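Local atomic coordinates of 11S globulin seed storage protein (Amaranthus hypochondriacus, PDB entry 3QAC), a protein that probably serves as a seed storage protein, a nutrient reservoir whose two-cupin subunits gather into hexamers. Residues A[53-58]-A[241-246]; A[58-63]-A[149-154]; A[74-79]-A[156-161]. All coordinates share one frame; numbering follows the deposited sequence.

Contact 1: residues A[53-58]-A[241-246]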
loop_
_atom_site.group_PDB
_atom_site.type_symbol
_atom_site.label_atom_id
_atom_site.label_comp_id
_atom_site.label_asym_id
_atom_site.label_seq_id
_atom_site.Cartn_x
_atom_site.Cartn_y
_atom_site.Cartn_z
ATOM N N ILE A 53 18.417 8.022 -12.238
ATOM C CA ILE A 53 19.167 9.045 -12.937
ATOM C C ILE A 53 20.481 9.355 -12.232
ATOM O O ILE A 53 20.674 9.055 -11.045
ATOM C CB ILE A 53 18.381 10.336 -13.085
ATOM C CG1 ILE A 53 18.044 10.913 -11.715
ATOM C CG2 ILE A 53 17.127 10.100 -13.912
ATOM C CD1 ILE A 53 17.580 12.371 -11.790
ATOM N N ARG A 54 21.398 9.946 -12.982
ATOM C CA ARG A 54 22.634 10.423 -12.415
ATOM C C ARG A 54 22.816 11.828 -12.940
ATOM O O ARG A 54 22.730 12.057 -14.142
ATOM C CB ARG A 54 23.797 9.516 -12.800
ATOM C CG ARG A 54 25.162 10.101 -12.488
ATOM C CD ARG A 54 26.275 9.117 -12.811
ATOM N NE ARG A 54 26.326 8.794 -14.234
ATOM C CZ ARG A 54 26.643 7.596 -14.714
ATOM N NH1 ARG A 54 26.657 7.382 -16.023
ATOM N NH2 ARG A 54 26.932 6.606 -13.884
ATOM N N ARG A 55 22.995 12.781 -12.039
ATOM C CA ARG A 55 23.192 14.157 -12.456
ATOM C C ARG A 55 24.603 14.530 -12.129
ATOM O O ARG A 55 25.101 14.247 -11.030
ATOM C CB ARG A 55 22.244 15.123 -11.754
ATOM C CG ARG A 55 20.766 14.808 -11.926
ATOM C CD ARG A 55 19.915 15.928 -11.338
ATOM N NE ARG A 55 18.489 15.622 -11.376
ATOM C CZ ARG A 55 17.718 15.745 -12.459
ATOM N NH1 ARG A 55 18.236 16.138 -13.622
ATOM N NH2 ARG A 55 16.429 15.447 -12.387
ATOM N N THR A 56 25.249 15.149 -13.104
ATOM C CA THR A 56 26.571 15.691 -12.929
ATOM C C THR A 56 26.422 17.186 -13.042
ATOM O O THR A 56 26.098 17.714 -14.097
ATOM C CB THR A 56 27.494 15.175 -14.014
ATOM O OG1 THR A 56 27.582 13.751 -13.902
ATOM C CG2 THR A 56 28.875 15.784 -13.871
ATOM N N ILE A 57 26.605 17.863 -11.928
ATOM C CA ILE A 57 26.463 19.300 -11.891
ATOM C C ILE A 57 27.857 19.884 -11.828
ATOM O O ILE A 57 28.588 19.667 -10.853
ATOM C CB ILE A 57 25.713 19.743 -10.629
ATOM C CG1 ILE A 57 24.393 18.983 -10.501
ATOM C CG2 ILE A 57 25.498 21.248 -10.637
ATOM C CD1 ILE A 57 23.627 19.310 -9.248
ATOM N N GLU A 58 28.224 20.620 -12.867
ATOM C CA GLU A 58 29.538 21.251 -12.919
ATOM C C GLU A 58 29.699 22.261 -11.783
ATOM O O GLU A 58 28.705 22.744 -11.236
ATOM C CB GLU A 58 29.754 21.927 -14.276
ATOM C CG GLU A 58 29.645 20.991 -15.473
ATOM C CD GLU A 58 29.695 21.747 -16.784
ATOM O OE1 GLU A 58 30.114 22.928 -16.763
ATOM O OE2 GLU A 58 29.313 21.172 -17.833
ATOM N N ARG A 241 19.053 27.285 -21.131
ATOM C CA ARG A 241 20.080 26.766 -20.238
ATOM C C ARG A 241 19.845 25.337 -19.770
ATOM O O ARG A 241 20.779 24.678 -19.294
ATOM C CB ARG A 241 20.226 27.672 -19.027
ATOM C CG ARG A 241 20.651 29.080 -19.366
ATOM C CD ARG A 241 20.582 29.931 -18.123
ATOM N NE ARG A 241 19.220 29.988 -17.611
ATOM C CZ ARG A 241 18.917 30.321 -16.363
ATOM N NH1 ARG A 241 17.649 30.349 -15.968
ATOM N NH2 ARG A 241 19.891 30.627 -15.508
ATOM N N GLY A 242 18.615 24.853 -19.912
ATOM C CA GLY A 242 18.285 23.510 -19.476
ATOM C C GLY A 242 18.051 23.485 -17.975
ATOM O O GLY A 242 17.807 24.535 -17.390
ATOM N N ASN A 243 18.137 22.308 -17.354
ATOM C CA ASN A 243 17.766 22.145 -15.935
ATOM C C ASN A 243 18.889 22.453 -14.937
ATOM O O ASN A 243 18.644 22.633 -13.737
ATOM C CB ASN A 243 17.223 20.739 -15.671
ATOM C CG ASN A 243 18.249 19.646 -15.978
ATOM O OD1 ASN A 243 18.930 19.681 -17.009
ATOM N ND2 ASN A 243 18.353 18.666 -15.091
ATOM N N ILE A 244 20.125 22.504 -15.422
ATOM C CA ILE A 244 21.245 22.824 -14.549
ATOM C C ILE A 244 21.989 24.013 -15.123
ATOM O O ILE A 244 22.680 23.896 -16.136
ATOM C CB ILE A 244 22.185 21.630 -14.395
ATOM C CG1 ILE A 244 21.373 20.378 -14.054
ATOM C CG2 ILE A 244 23.268 21.916 -13.355
ATOM C CD1 ILE A 244 22.152 19.110 -14.145
ATOM N N VAL A 245 21.843 25.150 -14.455
ATOM C CA VAL A 245 22.326 26.418 -14.972
ATOM C C VAL A 245 23.582 26.919 -14.265
ATOM O O VAL A 245 23.858 26.553 -13.123
ATOM C CB VAL A 245 21.243 27.492 -14.852
ATOM C CG1 VAL A 245 19.977 27.037 -15.550
ATOM C CG2 VAL A 245 20.983 27.801 -13.384
ATOM N N ARG A 246 24.334 27.765 -14.963
ATOM C CA ARG A 246 25.583 28.314 -14.445
ATOM C C ARG A 246 25.369 29.640 -13.720
ATOM O O ARG A 246 24.636 30.503 -14.192
ATOM C CB ARG A 246 26.597 28.493 -15.578
ATOM C CG ARG A 246 27.938 29.085 -15.139
ATOM C CD ARG A 246 29.016 28.831 -16.191
ATOM N NE ARG A 246 29.114 27.411 -16.540
ATOM C CZ ARG A 246 29.016 26.921 -17.778
ATOM N NH1 ARG A 246 28.826 27.733 -18.816
ATOM N NH2 ARG A 246 29.117 25.608 -17.978
#

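Contact 2: residues A[58-63]-A[149-154]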
loop_
_atom_site.group_PDB
_atom_site.type_symbol
_atom_site.label_atom_id
_atom_site.label_comp_id
_atom_site.label_asym_id
_atom_site.label_seq_id
_atom_site.Cartn_x
_atom_site.Cartn_y
_atom_site.Cartn_z
ATOM N N GLU A 58 28.224 20.620 -12.867
ATOM C CA GLU A 58 29.538 21.251 -12.919
ATOM C C GLU A 58 29.699 22.261 -11.783
ATOM O O GLU A 58 28.705 22.744 -11.236
ATOM C CB GLU A 58 29.754 21.927 -14.276
ATOM C CG GLU A 58 29.645 20.991 -15.473
ATOM C CD GLU A 58 29.695 21.747 -16.784
ATOM O OE1 GLU A 58 30.114 22.928 -16.763
ATOM O OE2 GLU A 58 29.313 21.172 -17.833
ATOM N N PRO A 59 30.951 22.572 -11.410
ATOM C CA PRO A 59 31.171 23.612 -10.399
ATOM C C PRO A 59 30.420 24.898 -10.761
ATOM O O PRO A 59 30.325 25.258 -11.945
ATOM C CB PRO A 59 32.690 23.834 -10.444
ATOM C CG PRO A 59 33.241 22.544 -10.930
ATOM C CD PRO A 59 32.210 21.950 -11.860
ATOM N N HIS A 60 29.884 25.568 -9.743
ATOM C CA HIS A 60 29.078 26.776 -9.930
ATOM C C HIS A 60 27.772 26.515 -10.678
ATOM O O HIS A 60 27.115 27.453 -11.136
ATOM C CB HIS A 60 29.875 27.882 -10.624
ATOM C CG HIS A 60 31.126 28.263 -9.899
ATOM N ND1 HIS A 60 31.175 28.409 -8.528
ATOM C CD2 HIS A 60 32.374 28.528 -10.352
ATOM C CE1 HIS A 60 32.401 28.744 -8.167
ATOM N NE2 HIS A 60 33.149 28.822 -9.254
ATOM N N GLY A 61 27.396 25.243 -10.777
ATOM C CA GLY A 61 26.155 24.840 -11.412
ATOM C C GLY A 61 24.967 24.742 -10.466
ATOM O O GLY A 61 25.060 24.208 -9.353
ATOM N N LEU A 62 23.834 25.256 -10.925
ATOM C CA LEU A 62 22.628 25.280 -10.124
ATOM C C LEU A 62 21.530 24.406 -10.735
ATOM O O LEU A 62 20.932 24.761 -11.756
ATOM C CB LEU A 62 22.142 26.720 -9.975
ATOM C CG LEU A 62 20.829 26.954 -9.241
ATOM C CD1 LEU A 62 20.921 26.434 -7.823
ATOM C CD2 LEU A 62 20.543 28.417 -9.235
ATOM N N LEU A 63 21.281 23.254 -10.118
ATOM C CA LEU A 63 20.132 22.429 -10.476
ATOM C C LEU A 63 18.887 23.199 -10.097
ATOM O O LEU A 63 18.640 23.430 -8.911
ATOM C CB LEU A 63 20.163 21.095 -9.742
ATOM C CG LEU A 63 18.987 20.133 -9.944
ATOM C CD1 LEU A 63 18.917 19.602 -11.397
ATOM C CD2 LEU A 63 19.044 18.972 -8.921
ATOM N N TRP A 149 16.306 22.329 -4.905
ATOM C CA TRP A 149 17.326 22.703 -5.860
ATOM C C TRP A 149 18.658 22.299 -5.265
ATOM O O TRP A 149 18.772 22.070 -4.060
ATOM C CB TRP A 149 17.282 24.204 -6.121
ATOM C CG TRP A 149 17.329 24.993 -4.867
ATOM C CD1 TRP A 149 16.268 25.421 -4.130
ATOM C CD2 TRP A 149 18.499 25.446 -4.186
ATOM N NE1 TRP A 149 16.702 26.121 -3.040
ATOM C CE2 TRP A 149 18.071 26.150 -3.045
ATOM C CE3 TRP A 149 19.872 25.332 -4.434
ATOM C CZ2 TRP A 149 18.958 26.728 -2.143
ATOM C CZ3 TRP A 149 20.761 25.914 -3.529
ATOM C CH2 TRP A 149 20.295 26.603 -2.400
ATOM N N ALA A 150 19.665 22.177 -6.111
ATOM C CA ALA A 150 21.000 21.862 -5.629
ATOM C C ALA A 150 22.002 22.777 -6.308
ATOM O O ALA A 150 21.767 23.281 -7.415
ATOM C CB ALA A 150 21.333 20.417 -5.896
ATOM N N TYR A 151 23.122 22.993 -5.638
ATOM C CA TYR A 151 24.167 23.828 -6.197
ATOM C C TYR A 151 25.534 23.286 -5.834
ATOM O O TYR A 151 25.790 22.920 -4.680
ATOM C CB TYR A 151 24.013 25.263 -5.711
ATOM C CG TYR A 151 25.174 26.149 -6.074
ATOM C CD1 TYR A 151 25.303 26.665 -7.359
ATOM C CD2 TYR A 151 26.150 26.467 -5.133
ATOM C CE1 TYR A 151 26.372 27.476 -7.696
ATOM C CE2 TYR A 151 27.215 27.279 -5.459
ATOM C CZ TYR A 151 27.320 27.781 -6.741
ATOM O OH TYR A 151 28.374 28.596 -7.064
ATOM N N ASN A 152 26.410 23.221 -6.826
ATOM C CA ASN A 152 27.761 22.766 -6.564
ATOM C C ASN A 152 28.671 23.932 -6.210
ATOM O O ASN A 152 29.128 24.665 -7.075
ATOM C CB ASN A 152 28.330 21.991 -7.738
ATOM C CG ASN A 152 29.716 21.456 -7.450
ATOM O OD1 ASN A 152 30.241 21.621 -6.343
ATOM N ND2 ASN A 152 30.322 20.807 -8.445
ATOM N N ASN A 153 28.932 24.096 -4.923
ATOM C CA ASN A 153 29.804 25.161 -4.468
ATOM C C ASN A 153 31.216 24.645 -4.255
ATOM O O ASN A 153 32.050 25.312 -3.649
ATOM C CB ASN A 153 29.246 25.810 -3.203
ATOM C CG ASN A 153 29.298 24.892 -1.992
ATOM O OD1 ASN A 153 28.994 25.316 -0.868
ATOM N ND2 ASN A 153 29.689 23.637 -2.207
ATOM N N GLY A 154 31.472 23.448 -4.764
ATOM C CA GLY A 154 32.779 22.835 -4.666
ATOM C C GLY A 154 33.583 22.985 -5.940
ATOM O O GLY A 154 33.196 23.716 -6.851
#

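Contact 3: residues A[74-79]-A[156-161]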
loop_
_atom_site.group_PDB
_atom_site.type_symbol
_atom_site.label_atom_id
_atom_site.label_comp_id
_atom_site.label_asym_id
_atom_site.label_seq_id
_atom_site.Cartn_x
_atom_site.Cartn_y
_atom_site.Cartn_z
ATOM N N ILE A 74 18.977 9.651 -2.755
ATOM C CA ILE A 74 20.085 10.255 -3.469
ATOM C C ILE A 74 21.422 9.882 -2.827
ATOM O O ILE A 74 21.610 10.016 -1.622
ATOM C CB ILE A 74 19.939 11.767 -3.462
ATOM C CG1 ILE A 74 18.552 12.150 -3.996
ATOM C CG2 ILE A 74 21.040 12.392 -4.276
ATOM C CD1 ILE A 74 18.081 13.530 -3.653
ATOM N N TYR A 75 22.349 9.391 -3.633
ATOM C CA TYR A 75 23.702 9.192 -3.165
ATOM C C TYR A 75 24.610 10.180 -3.878
ATOM O O TYR A 75 24.584 10.294 -5.106
ATOM C CB TYR A 75 24.164 7.765 -3.406
ATOM C CG TYR A 75 25.610 7.525 -3.046
ATOM C CD1 TYR A 75 26.006 7.435 -1.724
ATOM C CD2 TYR A 75 26.571 7.362 -4.028
ATOM C CE1 TYR A 75 27.316 7.215 -1.386
ATOM C CE2 TYR A 75 27.890 7.133 -3.700
ATOM C CZ TYR A 75 28.256 7.061 -2.382
ATOM O OH TYR A 75 29.564 6.833 -2.045
ATOM N N ILE A 76 25.382 10.913 -3.089
ATOM C CA ILE A 76 26.348 11.859 -3.615
ATOM C C ILE A 76 27.600 11.059 -3.905
ATOM O O ILE A 76 28.340 10.689 -2.993
ATOM C CB ILE A 76 26.652 12.971 -2.600
ATOM C CG1 ILE A 76 25.376 13.758 -2.281
ATOM C CG2 ILE A 76 27.732 13.887 -3.110
ATOM C CD1 ILE A 76 24.565 14.167 -3.502
ATOM N N GLU A 77 27.817 10.762 -5.180
ATOM C CA GLU A 77 28.899 9.884 -5.570
ATOM C C GLU A 77 30.197 10.649 -5.478
ATOM O O GLU A 77 31.249 10.095 -5.154
ATOM C CB GLU A 77 28.703 9.417 -7.014
ATOM C CG GLU A 77 29.745 8.424 -7.457
ATOM C CD GLU A 77 29.788 8.237 -8.958
ATOM O OE1 GLU A 77 30.834 8.574 -9.561
ATOM O OE2 GLU A 77 28.786 7.759 -9.531
ATOM N N GLN A 78 30.109 11.939 -5.771
ATOM C CA GLN A 78 31.298 12.747 -5.919
ATOM C C GLN A 78 30.977 14.183 -5.619
ATOM O O GLN A 78 29.894 14.664 -5.931
ATOM C CB GLN A 78 31.799 12.649 -7.358
ATOM C CG GLN A 78 33.203 13.208 -7.585
ATOM C CD GLN A 78 33.643 13.095 -9.044
ATOM O OE1 GLN A 78 33.232 13.896 -9.884
ATOM N NE2 GLN A 78 34.479 12.099 -9.347
ATOM N N GLY A 79 31.936 14.869 -5.020
ATOM C CA GLY A 79 31.835 16.296 -4.825
ATOM C C GLY A 79 31.135 16.697 -3.545
ATOM O O GLY A 79 30.802 15.876 -2.684
ATOM N N GLN A 156 35.205 20.115 -7.691
ATOM C CA GLN A 156 35.031 18.991 -8.607
ATOM C C GLN A 156 33.562 18.862 -8.999
ATOM O O GLN A 156 32.694 19.434 -8.348
ATOM C CB GLN A 156 35.527 17.695 -7.966
ATOM C CG GLN A 156 34.781 17.321 -6.704
ATOM C CD GLN A 156 35.598 16.424 -5.802
ATOM O OE1 GLN A 156 35.718 16.669 -4.594
ATOM N NE2 GLN A 156 36.182 15.382 -6.386
ATOM N N PRO A 157 33.272 18.121 -10.072
ATOM C CA PRO A 157 31.855 18.019 -10.427
ATOM C C PRO A 157 31.056 17.309 -9.338
ATOM O O PRO A 157 31.517 16.328 -8.761
ATOM C CB PRO A 157 31.873 17.197 -11.727
ATOM C CG PRO A 157 33.253 17.367 -12.280
ATOM C CD PRO A 157 34.144 17.461 -11.060
ATOM N N LEU A 158 29.865 17.820 -9.055
ATOM C CA LEU A 158 29.009 17.246 -8.032
ATOM C C LEU A 158 28.162 16.173 -8.680
ATOM O O LEU A 158 27.424 16.447 -9.621
ATOM C CB LEU A 158 28.116 18.330 -7.425
ATOM C CG LEU A 158 27.049 17.822 -6.460
ATOM C CD1 LEU A 158 27.690 17.031 -5.336
ATOM C CD2 LEU A 158 26.207 18.985 -5.925
ATOM N N VAL A 159 28.270 14.945 -8.190
ATOM C CA VAL A 159 27.591 13.833 -8.846
ATOM C C VAL A 159 26.680 13.043 -7.904
ATOM O O VAL A 159 27.113 12.499 -6.876
ATOM C CB VAL A 159 28.579 12.900 -9.583
ATOM C CG1 VAL A 159 27.834 11.753 -10.264
ATOM C CG2 VAL A 159 29.384 13.686 -10.604
ATOM N N ALA A 160 25.404 13.002 -8.269
ATOM C CA ALA A 160 24.401 12.332 -7.469
ATOM C C ALA A 160 23.739 11.203 -8.269
ATOM O O ALA A 160 23.365 11.355 -9.444
ATOM C CB ALA A 160 23.377 13.338 -6.987
ATOM N N VAL A 161 23.636 10.051 -7.627
ATOM C CA VAL A 161 22.957 8.935 -8.220
ATOM C C VAL A 161 21.629 8.845 -7.501
ATOM O O VAL A 161 21.548 8.725 -6.274
ATOM C CB VAL A 161 23.772 7.638 -8.105
ATOM C CG1 VAL A 161 23.010 6.484 -8.685
ATOM C CG2 VAL A 161 25.110 7.806 -8.822
#

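Contact 1: residues A[53-58]-A[241-246]
At one end of the N-terminal cupin barrel, where its two sheets come together, Ile-57 at the close of strand 51-57 meets Ile-244, the first residue of the short strand 244-246. No backbone hydrogen bond joins the pair; the contact is made by side chains. The CG2 methyls touch, Ile-57 CG2 to Ile-244 CG2 at 3.6 Å, and the side chains cross at about a right angle. Further along, Glu-58 and Arg-246 form a salt bridge toward solvent. Arg-246 NH2 donates to Glu-58 OE1 at 3.1 Å; the oxygen lies at the edge of the guanidinium, near its plane, and is approached from its syn side but well out of the carboxylate plane. A kink in the arginine chain (chi3 -53°) turns the guanidinium toward the carboxylate, with the planes 25° apart. At the other end Arg-55 NH1 and Asn-243 ND2 lie 2.9 Å apart, but both are donors and do not bond. Asn-243 ND2 gives its hydrogens to Tyr-182 OH and Thr-35 OG1, while Arg-55 pairs with Glu-190. The isoleucines thus supply a buried, non-directional seam, and charge pairing is confined to one bent ion pair at the more exposed end, probably weakened by water.

Contact 2: residues A[58-63]-A[149-154]
His-60 ND1 donates to Tyr-151 OH at 3.2 Å, the hydroxyl lying near the plane of the imidazole at its edge. The two side chains run side by side in the same direction, and Tyr-151 CD1 comes within 3.2 Å of Gly-61 O and CE1 within 3.4 Å of His-60 C. With CG opposite the backbone N (chi1 171°), the phenol is laid back along the neighbouring chain. A valine here would probably leave His-60 ND1 without its acceptor and uncover the backbone of Gly-61. Next to the ring, Leu-62 CD1 packs on Tyr-151 CB and reaches Trp-149 CE3 at 3.7 Å. Beneath, the antiparallel strands are tied by Asn-152 N to Gly-61 O at 3.0 Å, by Ala-150 N to Leu-63 O, and by a weak Leu-63 N to Ala-150 O bond. A type II turn from Glu-58 to Gly-61 presents His-60 N to Asn-152 O at 2.9 Å. Asn-152 is fixed in turn: OD1 accepts from Gly-154 N in an Asx turn, and ND2 donates to Ile-57 O and Gln-156 O. Polar groups thus secure both chain reversals here, while backbone bonds and apolar packing hold the strands.

Contact 3: residues A[74-79]-A[156-161]
Strands 72-78 and 158-164 pair antiparallel in a sheet of the N-terminal cupin barrel, and a classic beta bulge interrupts them where Glu-77 and Gln-78 both face Val-159. Val-159 O accepts from both amides: Gln-78 N at 3.2 Å, on a lone pair, and Glu-77 N at 2.5 Å, a length too short to be read literally. The bulge turns Glu-77 over the strand opposite. Its CB rests 3.5 Å from Val-159 O and 4.1 Å from Val-159 CG1. A trans first torsion (chi1 -176°) carries the extended chain alongside Val-159, pointing the same way. At the tip, OE2 comes to 3.7 Å from Val-161 CG2 and is hydrogen-bonded to Tyr-349 OH of the C-terminal cupin; OE1 has a long, weak ion pair with Arg-374. Tyr-75 and Val-161 also pack against that second cupin. On the reverse side of the sheet, Ala-160 CB touches both Ile-74 CG2 and Ile-76 CD1, which close on it from the strand 72-78 side. Past the bulge, Val-159 N donates to Gln-78 O. Gly-79 then turns the chain with positive phi (88°); its CA is 3.6 Å from Gln-156 CG, and a CB on it would fall only 2.8 Å from Pro-157 O.

How the contacts relate
All three contacts belong to the N-terminal cupin and are joined through strand 51-57 and its neighbours. Contact 1 is the least strand-like, side chains bridging two sheets; contacts 2 and 3 are antiparallel ladders, one in each sheet. Contact 2 is the buried one and follows on contact 1, sharing Glu-58, with Val-245 O bonded to Leu-62 N; contacts 1 and 3 are partly buried, contact 1 having its exposed end at Arg-246. Contact 3 lies nearest the chain's centre and its polar tips reach the C-terminal cupin. Contacts 1 and 2 instead meet a second subunit, through Arg-241 and through Leu-62 and Trp-149. Ile-57 N to Leu-158 O links contacts 1 and 3 across one sheet.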